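Uncharacterized protein (Bacteroides uniformis, PDB 4K61) is of unknown function but belongs to the DUF2874 (PF11396) family of putative beta-lactamase-inhibitor-like, PepSY-like proteins. Local coordinates at residues A[81-87]-A[98-104]. Sequence-based numbering, arbitrary orientation.
Sequences GMVQNVT and VAVEVGM
The carbonyl of E101 accepts two amides from the facing strand: Q84 N at 2.7 Å from E101 O, nearly straight with 172° at the hydrogen, and N85 N more weakly at 3.4 Å from the same oxygen. Two residues thus stand opposite one, and the register shifts by one between the V83–V102 and N85–E101 pairs. On either side of this point antiparallel pairing is regular: M82 and G103 exchange two bonds, as do T87 and A99, where A99 N reaches T87 O at 2.8 Å. The Q84 side chain, extended beyond CG, runs toward G103, its NE2 3.7 Å from G103 CA; the glycine has no side chain to block that approach. N85 and E101 meet through their CB atoms at 4.1 Å. On the other face V86 and V98 lie side by side, CG1 to CG1 4.1 Å; each CG1 stands anti to its own backbone N (chi1 -179° and -175°). Helix 67-75 covers that face, with F73 touching V83, V100 and V102 and V69 touching V98. Backbone bonds from V98, V100 and V102 to strand 110-115 continue the sheet. The arrangement is a classic beta bulge in the antiparallel hairpin 82-90/97-103, within the PepSY-like family region.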
ATOM      1  N   GLY A  81     -19.272   1.191   5.952  1.00 32.72           N
ATOM      2  CA  GLY A  81     -18.422   2.380   5.869  1.00 34.19           C
ATOM      3  C   GLY A  81     -18.241   2.970   4.481  1.00 34.43           C
ATOM      4  O   GLY A  81     -18.696   2.413   3.489  1.00 34.00           O
HETATM    5  N   MSE A  82     -17.553   4.101   4.433  1.00 33.51           N
HETATM    6  CA  MSE A  82     -17.163   4.744   3.187  0.60 34.12           C
HETATM    7  C   MSE A  82     -15.756   4.285   2.863  1.00 30.74           C
HETATM    8  O   MSE A  82     -14.852   4.469   3.667  1.00 27.71           O
HETATM    9  CB  MSE A  82     -17.199   6.270   3.426  0.60 38.90           C
HETATM   10  CG  MSE A  82     -18.566   6.946   3.342  0.60 46.59           C
HETATM   11 SE   MSE A  82     -19.722   6.521   4.905  0.45 56.13          SE
HETATM   12  CE  MSE A  82     -21.042   7.984   4.887  0.60 54.63           C
ATOM     13  N   VAL A  83     -15.546   3.722   1.674  1.00 27.66           N
ATOM     14  CA  VAL A  83     -14.188   3.338   1.265  1.00 26.42           C
ATOM     15  C   VAL A  83     -13.359   4.585   1.010  1.00 26.44           C
ATOM     16  O   VAL A  83     -13.753   5.437   0.213  1.00 27.05           O
ATOM     17  CB  VAL A  83     -14.179   2.434   0.016  1.00 28.18           C
ATOM     18  CG1 VAL A  83     -12.754   2.177  -0.456  1.00 26.10           C
ATOM     19  CG2 VAL A  83     -14.875   1.126   0.340  1.00 28.08           C
ATOM     20  N   GLN A  84     -12.236   4.715   1.705  1.00 23.82           N
ATOM     21  CA  GLN A  84     -11.387   5.889   1.601  1.00 27.21           C
ATOM     22  C   GLN A  84     -10.044   5.635   0.967  1.00 27.33           C
ATOM     23  O   GLN A  84      -9.395   6.570   0.504  1.00 26.88           O
ATOM     24  CB  GLN A  84     -11.167   6.517   2.975  1.00 29.32           C
ATOM     25  CG  GLN A  84     -12.427   7.127   3.528  1.00 35.58           C
ATOM     26  CD  GLN A  84     -12.273   7.620   4.955  1.00 40.05           C
ATOM     27  OE1 GLN A  84     -11.315   7.282   5.649  1.00 44.05           O
ATOM     28  NE2 GLN A  84     -13.246   8.390   5.411  1.00 49.87           N
ATOM     29  N   ASN A  85      -9.609   4.378   0.929  1.00 24.72           N
ATOM     30  CA  ASN A  85      -8.375   4.019   0.244  1.00 24.77           C
ATOM     31  C   ASN A  85      -8.405   2.555  -0.126  1.00 21.35           C
ATOM     32  O   ASN A  85      -8.984   1.735   0.596  1.00 19.50           O
ATOM     33  CB  ASN A  85      -7.145   4.358   1.072  1.00 28.33           C
ATOM     34  CG  ASN A  85      -5.815   4.102   0.320  1.00 36.36           C
ATOM     35  OD1 ASN A  85      -5.253   4.980  -0.335  1.00 46.60           O
ATOM     36  ND2 ASN A  85      -5.314   2.873   0.422  1.00 38.00           N
ATOM     37  N   VAL A  86      -7.847   2.253  -1.299  1.00 19.48           N
ATOM     38  CA  VAL A  86      -7.685   0.871  -1.765  1.00 19.37           C
ATOM     39  C   VAL A  86      -6.270   0.752  -2.345  1.00 18.53           C
ATOM     40  O   VAL A  86      -5.903   1.518  -3.233  1.00 18.50           O
ATOM     41  CB  VAL A  86      -8.715   0.484  -2.840  1.00 21.97           C
ATOM     42  CG1 VAL A  86      -8.520  -0.953  -3.262  1.00 21.65           C
ATOM     43  CG2 VAL A  86     -10.119   0.689  -2.286  1.00 23.94           C
ATOM     44  N   THR A  87      -5.498  -0.178  -1.791  1.00 18.15           N
ATOM     45  CA  THR A  87      -4.091  -0.324  -2.122  1.00 17.74           C
ATOM     46  C   THR A  87      -3.795  -1.787  -2.429  1.00 17.39           C
ATOM     47  O   THR A  87      -4.188  -2.695  -1.682  1.00 18.61           O
ATOM     48  CB  THR A  87      -3.215   0.176  -0.963  1.00 20.55           C
ATOM     49  OG1 THR A  87      -3.552   1.531  -0.688  1.00 23.05           O
ATOM     50  CG2 THR A  87      -1.741   0.111  -1.288  1.00 19.28           C
ATOM     51  N   VAL A  98      -4.768  -6.992  -0.709  1.00 17.17           N
ATOM     52  CA  VAL A  98      -5.570  -5.800  -0.966  1.00 17.34           C
ATOM     53  C   VAL A  98      -5.872  -5.130   0.385  1.00 17.10           C
ATOM     54  O   VAL A  98      -6.521  -5.735   1.242  1.00 16.28           O
ATOM     55  CB  VAL A  98      -6.908  -6.082  -1.668  1.00 18.25           C
ATOM     56  CG1 VAL A  98      -7.628  -4.789  -2.011  1.00 18.22           C
ATOM     57  CG2 VAL A  98      -6.701  -6.895  -2.929  1.00 19.17           C
ATOM     58  N   ALA A  99      -5.392  -3.906   0.572  1.00 16.79           N
ATOM     59  CA  ALA A  99      -5.618  -3.184   1.810  1.00 16.14           C
ATOM     60  C   ALA A  99      -6.733  -2.165   1.568  1.00 18.19           C
ATOM     61  O   ALA A  99      -6.647  -1.292   0.665  1.00 18.73           O
ATOM     62  CB  ALA A  99      -4.360  -2.498   2.277  1.00 17.84           C
ATOM     63  N   VAL A 100      -7.810  -2.298   2.333  1.00 16.77           N
ATOM     64  CA  VAL A 100      -8.959  -1.394   2.181  1.00 18.60           C
ATOM     65  C   VAL A 100      -9.123  -0.574   3.455  1.00 19.13           C
ATOM     66  O   VAL A 100      -9.141  -1.129   4.553  1.00 18.48           O
ATOM     67  CB  VAL A 100     -10.253  -2.174   1.947  1.00 18.39           C
ATOM     68  CG1 VAL A 100     -11.407  -1.207   1.857  1.00 19.58           C
ATOM     69  CG2 VAL A 100     -10.124  -3.028   0.701  1.00 19.94           C
ATOM     70  N   GLU A 101      -9.225   0.748   3.313  1.00 19.09           N
ATOM     71  CA  GLU A 101      -9.503   1.608   4.462  0.50 20.52           C
ATOM     72  C   GLU A 101     -10.908   2.165   4.350  1.00 21.81           C
ATOM     73  O   GLU A 101     -11.279   2.692   3.294  1.00 22.55           O
ATOM     74  CB  GLU A 101      -8.502   2.750   4.602  0.50 22.14           C
ATOM     75  CG  GLU A 101      -8.698   3.461   5.934  0.50 24.51           C
ATOM     76  CD  GLU A 101      -7.494   4.281   6.396  0.50 27.42           C
ATOM     77  OE1 GLU A 101      -6.351   3.964   5.985  0.50 25.94           O
ATOM     78  OE2 GLU A 101      -7.695   5.203   7.227  0.50 28.93           O
ATOM     79  N   VAL A 102     -11.676   2.041   5.436  1.00 21.11           N
ATOM     80  CA  VAL A 102     -13.030   2.583   5.485  1.00 23.63           C
ATOM     81  C   VAL A 102     -13.189   3.571   6.628  1.00 25.57           C
ATOM     82  O   VAL A 102     -12.601   3.369   7.699  1.00 23.74           O
ATOM     83  CB  VAL A 102     -14.089   1.489   5.638  1.00 26.39           C
ATOM     84  CG1 VAL A 102     -14.072   0.576   4.432  1.00 30.79           C
ATOM     85  CG2 VAL A 102     -13.888   0.668   6.906  1.00 28.32           C
ATOM     86  N   GLY A 103     -14.032   4.578   6.407  1.00 28.00           N
ATOM     87  CA  GLY A 103     -14.468   5.515   7.436  1.00 31.21           C
ATOM     88  C   GLY A 103     -15.923   5.169   7.726  1.00 36.70           C
ATOM     89  O   GLY A 103     -16.691   4.919   6.809  1.00 34.74           O
HETATM   90  N   MSE A 104     -16.309   5.110   9.000  1.00 45.71           N
HETATM   91  CA  MSE A 104     -17.682   4.689   9.365  1.00 47.42           C
HETATM   92  C   MSE A 104     -18.633   5.846   9.448  1.00 50.64           C
HETATM   93  O   MSE A 104     -18.228   7.022   9.386  1.00 45.30           O
HETATM   94  CB  MSE A 104     -17.711   3.885  10.663  1.00 50.57           C
HETATM   95  CG  MSE A 104     -16.771   2.688  10.643  1.00 45.53           C
HETATM   96 SE   MSE A 104     -17.174   1.327   9.252  0.75 51.12          SE
HETATM   97  CE  MSE A 104     -18.927   0.786  10.002  1.00 47.84           C
TER